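Local coordinates for protein putative aspartyl-tRNA synthetase (Leishmania major, PDB 6OD8) that probably attaches L-aspartate to tRNA(Asp) at the expense of ATP, as a class II aminoacyl-tRNA synthetase with an OB-fold nucleic acid binding domain, at residues A[104-109]-A[115-120]; A[131-136]-A[169-174]. All coordinates share one frame; numbering follows the deposited sequence.

Contact 1 of 2, residues A[104-109]-A[115-120]; sequences MAFMVL and SVQAMA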
ATOM      1  N   MET A 104      32.323  34.244  20.302  1.00 41.81           N
ATOM      2  CA  MET A 104      31.462  33.075  20.417  1.00 42.78           C
ATOM      3  C   MET A 104      30.512  32.991  19.237  1.00 42.08           C
ATOM      4  O   MET A 104      30.121  34.007  18.656  1.00 41.38           O
ATOM      5  CB  MET A 104      30.657  33.098  21.717  1.00 45.26           C
ATOM      6  CG  MET A 104      31.431  32.605  22.926  1.00 52.25           C
ATOM      7  SD  MET A 104      30.763  33.329  24.421  1.00 65.94           S
ATOM      8  CE  MET A 104      29.530  32.146  24.931  1.00 52.46           C
ATOM      9  N   ALA A 105      30.138  31.761  18.897  1.00 38.28           N
ATOM     10  CA  ALA A 105      29.144  31.482  17.872  1.00 31.90           C
ATOM     11  C   ALA A 105      28.043  30.619  18.473  1.00 34.84           C
ATOM     12  O   ALA A 105      28.301  29.765  19.324  1.00 31.11           O
ATOM     13  CB  ALA A 105      29.755  30.769  16.661  1.00 30.64           C
ATOM     14  N   PHE A 106      26.812  30.854  18.019  1.00 32.02           N
ATOM     15  CA  PHE A 106      25.623  30.208  18.557  1.00 32.24           C
ATOM     16  C   PHE A 106      24.771  29.722  17.401  1.00 34.96           C
ATOM     17  O   PHE A 106      24.456  30.499  16.493  1.00 30.15           O
ATOM     18  CB  PHE A 106      24.796  31.162  19.427  1.00 30.80           C
ATOM     19  CG  PHE A 106      25.544  31.691  20.615  1.00 41.76           C
ATOM     20  CD1 PHE A 106      25.471  31.044  21.835  1.00 37.82           C
ATOM     21  CD2 PHE A 106      26.325  32.834  20.507  1.00 41.92           C
ATOM     22  CE1 PHE A 106      26.151  31.530  22.929  1.00 39.68           C
ATOM     23  CE2 PHE A 106      27.011  33.326  21.599  1.00 40.67           C
ATOM     24  CZ  PHE A 106      26.925  32.671  22.810  1.00 42.80           C
ATOM     25  N   MET A 107      24.386  28.450  17.454  1.00 26.42           N
ATOM     26  CA  MET A 107      23.606  27.824  16.403  1.00 29.50           C
ATOM     27  C   MET A 107      22.473  27.028  17.030  1.00 30.29           C
ATOM     28  O   MET A 107      22.538  26.602  18.187  1.00 29.01           O
ATOM     29  CB  MET A 107      24.461  26.879  15.537  1.00 30.05           C
ATOM     30  CG  MET A 107      25.812  27.437  15.115  1.00 37.07           C
ATOM     31  SD  MET A 107      26.797  26.221  14.207  1.00 35.48           S
ATOM     32  CE  MET A 107      25.827  26.064  12.718  1.00 25.51           C
ATOM     33  N   VAL A 108      21.434  26.820  16.240  1.00 23.44           N
ATOM     34  CA  VAL A 108      20.414  25.824  16.532  1.00 23.53           C
ATOM     35  C   VAL A 108      20.518  24.779  15.440  1.00 27.89           C
ATOM     36  O   VAL A 108      20.380  25.110  14.253  1.00 20.72           O
ATOM     37  CB  VAL A 108      18.995  26.415  16.583  1.00 23.20           C
ATOM     38  CG1 VAL A 108      17.995  25.278  16.746  1.00 22.58           C
ATOM     39  CG2 VAL A 108      18.865  27.432  17.716  1.00 24.90           C
ATOM     40  N   LEU A 109      20.785  23.532  15.837  1.00 20.91           N
ATOM     41  CA  LEU A 109      20.853  22.403  14.918  1.00 19.67           C
ATOM     42  C   LEU A 109      19.576  21.579  15.035  1.00 24.31           C
ATOM     43  O   LEU A 109      19.030  21.407  16.131  1.00 25.80           O
ATOM     44  CB  LEU A 109      22.080  21.524  15.198  1.00 23.21           C
ATOM     45  CG  LEU A 109      23.412  22.286  15.137  1.00 24.91           C
ATOM     46  CD1 LEU A 109      24.619  21.366  15.399  1.00 25.36           C
ATOM     47  CD2 LEU A 109      23.570  23.040  13.826  1.00 23.53           C
ATOM     48  N   SER A 115      15.542  19.515  17.941  1.00 22.80           N
ATOM     49  CA  SER A 115      16.448  20.646  17.796  1.00 24.54           C
ATOM     50  C   SER A 115      17.256  20.821  19.073  1.00 22.56           C
ATOM     51  O   SER A 115      16.830  20.425  20.161  1.00 26.87           O
ATOM     52  CB  SER A 115      15.691  21.948  17.465  1.00 21.83           C
ATOM     53  OG  SER A 115      14.730  22.221  18.474  1.00 26.13           O
ATOM     54  N   VAL A 116      18.441  21.410  18.933  1.00 23.63           N
ATOM     55  CA  VAL A 116      19.322  21.603  20.074  1.00 24.75           C
ATOM     56  C   VAL A 116      20.216  22.803  19.805  1.00 24.15           C
ATOM     57  O   VAL A 116      20.597  23.079  18.665  1.00 23.04           O
ATOM     58  CB  VAL A 116      20.147  20.327  20.358  1.00 24.42           C
ATOM     59  CG1 VAL A 116      21.074  19.998  19.173  1.00 27.43           C
ATOM     60  CG2 VAL A 116      20.936  20.460  21.668  1.00 28.68           C
ATOM     61  N   GLN A 117      20.554  23.520  20.872  1.00 25.86           N
ATOM     62  CA  GLN A 117      21.452  24.656  20.751  1.00 27.52           C
ATOM     63  C   GLN A 117      22.895  24.171  20.760  1.00 29.94           C
ATOM     64  O   GLN A 117      23.244  23.241  21.493  1.00 33.46           O
ATOM     65  CB  GLN A 117      21.216  25.650  21.887  1.00 28.10           C
ATOM     66  CG  GLN A 117      22.255  26.753  21.944  1.00 47.49           C
ATOM     67  CD  GLN A 117      21.791  27.931  22.760  1.00 60.09           C
ATOM     68  OE1 GLN A 117      20.751  28.523  22.469  1.00 67.39           O
ATOM     69  NE2 GLN A 117      22.553  28.275  23.794  1.00 61.53           N
ATOM     70  N   ALA A 118      23.719  24.775  19.901  1.00 29.08           N
ATOM     71  CA  ALA A 118      25.150  24.507  19.847  1.00 28.57           C
ATOM     72  C   ALA A 118      25.896  25.822  19.991  1.00 35.00           C
ATOM     73  O   ALA A 118      25.426  26.870  19.536  1.00 33.40           O
ATOM     74  CB  ALA A 118      25.561  23.829  18.537  1.00 24.42           C
ATOM     75  N   MET A 119      27.065  25.772  20.625  1.00 35.18           N
ATOM     76  CA  MET A 119      27.865  26.980  20.714  1.00 32.48           C
ATOM     77  C   MET A 119      29.339  26.621  20.685  1.00 30.42           C
ATOM     78  O   MET A 119      29.734  25.482  20.950  1.00 32.61           O
ATOM     79  CB  MET A 119      27.518  27.797  21.965  1.00 32.28           C
ATOM     80  CG  MET A 119      27.714  27.085  23.292  1.00 41.72           C
ATOM     81  SD  MET A 119      29.376  27.293  23.959  1.00 56.60           S
ATOM     82  CE  MET A 119      29.642  29.025  23.634  1.00 55.00           C
ATOM     83  N   ALA A 120      30.147  27.623  20.356  1.00 31.61           N
ATOM     84  CA  ALA A 120      31.592  27.511  20.392  1.00 34.23           C
ATOM     85  C   ALA A 120      32.159  28.803  20.948  1.00 40.70           C
ATOM     86  O   ALA A 120      31.616  29.884  20.721  1.00 40.29           O
ATOM     87  CB  ALA A 120      32.191  27.239  19.010  1.00 35.70           C
TER
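With chi1 of 59°, M119 sets its CG between its own backbone N and carbonyl carbon, and F106, its CG beside its backbone N, carries its ring alongside, both side chains pointing the same way. CB of M119 lies 3.8 Å from CD1 of the F106 ring. Beyond CB the M119 chain curls at chi2 and chi3, bringing its methyl toward that of M104; the CE to CE distance of 3.4 Å is tighter than usual van der Waals contact, so the exact placement of these two methyls deserves caution. On the other face, L109 CD1 approaches A118 CB at 4.1 Å, beside M107 and V116.

The backbones form an antiparallel beta hairpin, their axes 160° apart. A105 with A120, M107 with A118 and L109 with V116 are the hydrogen-bonded pairs. M107 is joined to A118 by two bonds of 2.8 Å, M107 N to A118 O and A118 N to M107 O, the latter almost straight at 176°. On the face with F106, Q117 NE2 comes near the plane of the ring at its edge, but its hydrogen bond goes to E165. Reciprocal backbone N-H...O hydrogen bonds thus fix the register of two strands of the OB-fold sheet, while alternation puts A105, M107, L109, V116, A118 and A120 on its buried face and leaves the F106 and M119 face partly open to solvent.

Contact 2 of 2, residues A[131-136]-A[169-174]; sequences IDFMGQ and KKIHTV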
ATOM      1  N   ILE A 131      34.901  30.187  14.934  1.00 36.45           N
ATOM      2  CA  ILE A 131      33.731  30.976  15.313  1.00 35.11           C
ATOM      3  C   ILE A 131      33.248  31.804  14.127  1.00 42.31           C
ATOM      4  O   ILE A 131      32.036  31.908  13.875  1.00 31.88           O
ATOM      5  CB  ILE A 131      34.045  31.859  16.539  1.00 40.51           C
ATOM      6  CG1 ILE A 131      33.748  31.117  17.848  1.00 41.38           C
ATOM      7  CG2 ILE A 131      33.222  33.132  16.510  1.00 41.20           C
ATOM      8  CD1 ILE A 131      34.623  29.928  18.113  1.00 39.30           C
ATOM      9  N   ASP A 132      34.189  32.393  13.374  1.00 39.39           N
ATOM     10  CA  ASP A 132      33.830  33.100  12.144  1.00 39.43           C
ATOM     11  C   ASP A 132      33.189  32.163  11.136  1.00 36.20           C
ATOM     12  O   ASP A 132      32.205  32.526  10.476  1.00 33.27           O
ATOM     13  CB  ASP A 132      35.062  33.741  11.510  1.00 42.47           C
ATOM     14  CG  ASP A 132      35.723  34.769  12.411  1.00 52.84           C
ATOM     15  OD1 ASP A 132      34.998  35.477  13.143  1.00 49.61           O
ATOM     16  OD2 ASP A 132      36.971  34.862  12.379  1.00 54.15           O
ATOM     17  N   PHE A 133      33.756  30.963  10.972  1.00 33.82           N
ATOM     18  CA  PHE A 133      33.191  30.001  10.034  1.00 33.34           C
ATOM     19  C   PHE A 133      31.759  29.656  10.406  1.00 28.25           C
ATOM     20  O   PHE A 133      30.865  29.661   9.551  1.00 28.13           O
ATOM     21  CB  PHE A 133      34.052  28.738   9.991  1.00 28.88           C
ATOM     22  CG  PHE A 133      33.493  27.662   9.113  1.00 27.17           C
ATOM     23  CD1 PHE A 133      33.551  27.768   7.733  1.00 27.12           C
ATOM     24  CD2 PHE A 133      32.902  26.534   9.671  1.00 26.38           C
ATOM     25  CE1 PHE A 133      33.021  26.760   6.911  1.00 25.69           C
ATOM     26  CE2 PHE A 133      32.380  25.528   8.864  1.00 26.80           C
ATOM     27  CZ  PHE A 133      32.438  25.642   7.481  1.00 29.09           C
ATOM     28  N   MET A 134      31.524  29.337  11.682  1.00 29.70           N
ATOM     29  CA  MET A 134      30.181  28.973  12.120  1.00 29.90           C
ATOM     30  C   MET A 134      29.193  30.101  11.862  1.00 28.94           C
ATOM     31  O   MET A 134      28.065  29.861  11.409  1.00 26.91           O
ATOM     32  CB  MET A 134      30.194  28.611  13.599  1.00 28.52           C
ATOM     33  CG  MET A 134      30.901  27.325  13.893  1.00 31.36           C
ATOM     34  SD  MET A 134      31.173  27.147  15.660  1.00 36.48           S
ATOM     35  CE  MET A 134      29.489  26.823  16.209  1.00 26.55           C
ATOM     36  N   GLY A 135      29.597  31.341  12.135  1.00 32.40           N
ATOM     37  CA  GLY A 135      28.695  32.463  11.949  1.00 31.63           C
ATOM     38  C   GLY A 135      28.236  32.662  10.518  1.00 33.50           C
ATOM     39  O   GLY A 135      27.166  33.237  10.297  1.00 36.26           O
ATOM     40  N   GLN A 136      29.008  32.193   9.535  1.00 31.03           N
ATOM     41  CA  GLN A 136      28.683  32.448   8.136  1.00 31.63           C
ATOM     42  C   GLN A 136      28.117  31.240   7.388  1.00 30.16           C
ATOM     43  O   GLN A 136      27.857  31.352   6.184  1.00 28.55           O
ATOM     44  CB  GLN A 136      29.921  32.998   7.399  1.00 35.24           C
ATOM     45  CG  GLN A 136      31.115  32.044   7.308  1.00 38.58           C
ATOM     46  CD  GLN A 136      30.943  31.006   6.209  1.00 39.40           C
ATOM     47  OE1 GLN A 136      30.791  31.353   5.033  1.00 36.49           O
ATOM     48  NE2 GLN A 136      30.931  29.726   6.592  1.00 26.73           N
ATOM     49  N   LYS A 169      33.399  21.303  19.087  1.00 29.03           N
ATOM     50  CA  LYS A 169      34.850  21.163  18.942  1.00 29.37           C
ATOM     51  C   LYS A 169      35.309  21.125  17.486  1.00 29.93           C
ATOM     52  O   LYS A 169      36.426  21.546  17.182  1.00 29.47           O
ATOM     53  CB  LYS A 169      35.327  19.875  19.628  1.00 33.25           C
ATOM     54  CG  LYS A 169      34.738  19.606  21.005  1.00 38.13           C
ATOM     55  CD  LYS A 169      34.971  20.764  21.953  1.00 50.38           C
ATOM     56  CE  LYS A 169      34.722  20.347  23.394  1.00 62.77           C
ATOM     57  NZ  LYS A 169      34.837  21.486  24.347  1.00 67.41           N
ATOM     58  N   LYS A 170      34.475  20.611  16.588  1.00 26.79           N
ATOM     59  CA  LYS A 170      34.749  20.525  15.163  1.00 28.69           C
ATOM     60  C   LYS A 170      33.434  20.696  14.424  1.00 28.44           C
ATOM     61  O   LYS A 170      32.385  20.247  14.898  1.00 28.56           O
ATOM     62  CB  LYS A 170      35.358  19.170  14.739  1.00 28.63           C
ATOM     63  CG  LYS A 170      36.760  18.886  15.240  1.00 27.39           C
ATOM     64  CD  LYS A 170      37.242  17.545  14.675  1.00 28.61           C
ATOM     65  CE  LYS A 170      38.705  17.255  15.052  1.00 37.20           C
ATOM     66  NZ  LYS A 170      38.887  17.350  16.528  1.00 47.26           N
ATOM     67  N   ILE A 171      33.491  21.335  13.259  1.00 25.76           N
ATOM     68  CA  ILE A 171      32.285  21.464  12.450  1.00 24.00           C
ATOM     69  C   ILE A 171      32.659  21.554  10.974  1.00 22.67           C
ATOM     70  O   ILE A 171      33.431  22.428  10.569  1.00 25.02           O
ATOM     71  CB  ILE A 171      31.437  22.679  12.892  1.00 23.85           C
ATOM     72  CG1 ILE A 171      30.233  22.831  11.961  1.00 24.23           C
ATOM     73  CG2 ILE A 171      32.263  23.992  12.935  1.00 24.65           C
ATOM     74  CD1 ILE A 171      29.140  23.798  12.488  1.00 22.07           C
ATOM     75  N   HIS A 172      32.119  20.658  10.158  1.00 21.80           N
ATOM     76  CA  HIS A 172      32.302  20.732   8.712  1.00 24.80           C
ATOM     77  C   HIS A 172      30.953  20.650   8.019  1.00 25.45           C
ATOM     78  O   HIS A 172      30.053  19.936   8.479  1.00 27.57           O
ATOM     79  CB  HIS A 172      33.205  19.616   8.170  1.00 24.17           C
ATOM     80  CG  HIS A 172      34.591  19.613   8.741  1.00 24.45           C
ATOM     81  ND1 HIS A 172      34.871  19.139  10.005  1.00 25.37           N
ATOM     82  CD2 HIS A 172      35.773  20.014   8.215  1.00 24.06           C
ATOM     83  CE1 HIS A 172      36.169  19.248  10.234  1.00 28.50           C
ATOM     84  NE2 HIS A 172      36.741  19.766   9.160  1.00 28.64           N
ATOM     85  N   THR A 173      30.806  21.383   6.912  1.00 24.54           N
ATOM     86  CA  THR A 173      29.602  21.252   6.109  1.00 24.21           C
ATOM     87  C   THR A 173      29.655  19.957   5.310  1.00 22.25           C
ATOM     88  O   THR A 173      30.678  19.614   4.714  1.00 24.75           O
ATOM     89  CB  THR A 173      29.392  22.440   5.164  1.00 28.70           C
ATOM     90  OG1 THR A 173      30.591  22.709   4.442  1.00 26.79           O
ATOM     91  CG2 THR A 173      28.921  23.716   5.944  1.00 25.48           C
ATOM     92  N   VAL A 174      28.544  19.243   5.325  1.00 20.12           N
ATOM     93  CA  VAL A 174      28.346  18.079   4.471  1.00 23.61           C
ATOM     94  C   VAL A 174      27.840  18.518   3.100  1.00 27.78           C
ATOM     95  O   VAL A 174      28.435  18.190   2.071  1.00 26.18           O
ATOM     96  CB  VAL A 174      27.377  17.099   5.161  1.00 26.18           C
ATOM     97  CG1 VAL A 174      27.013  15.924   4.248  1.00 24.46           C
ATOM     98  CG2 VAL A 174      27.985  16.596   6.477  1.00 32.19           C
TER
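The carbonyl oxygen of F133 accepts two hydrogen bonds from Q136: NE2 reaches F133 O at 3.0 Å, in the carbonyl plane on a lone pair, and backbone N of Q136 reaches the same oxygen at 3.1 Å. The same residue directs its side chain to strand 170-173. With CG anti to the backbone N (chi1 176°), the F133 ring reaches across the gap and meets the I171 side chain at a slant, CD2 lying 4.2 Å from I171 CG2. Its CE2 comes within 3.7 Å of I171 O. Farther along, CZ is 4.3 Å from T173 CG2. The tightest carbon contact belongs to M134, whose CG sits 3.7 Å from I171 CG2. I171 therefore presents one methyl to both helix residues.

The helix and strand axes approach to 9.8 Å at an angle of 41°, a separation bridged by these side chains. F133 also meets the ring of F57, while I171 rests on V145 of the neighbouring strand. Helix 128-136 follows strand 114-121 and precedes strand 142-151, the place of the helix that plugs the barrel of an OB fold. Its hold on this strand is mainly apolar, F133 against I171 and T173, and M134 against I171, with no hydrogen bond between the segments and one ring carbon resting near the I171 carbonyl oxygen.

Contacts 1 and 2 share one interior, their centres about 10 Å apart, within the OB-fold region. M134 is the main bridge: its CE lies 3.4 Å from M107 SD, its SD 3.5 Å from A120 CB, and its CB 3.8 Å from A105 CB. I131 adds a second point, its CD1 being 3.7 Å from A120 CB. The hairpin of contact 1 thus offers its buried face to the helix that contact 2 joins to strand 170-173, and I171 touches M107 as well. The two are in series along the chain, strand 114-121 running on to helix 128-136. Of the four segments only 169-174 reaches the second subunit, through V174, which packs on P522 of that chain.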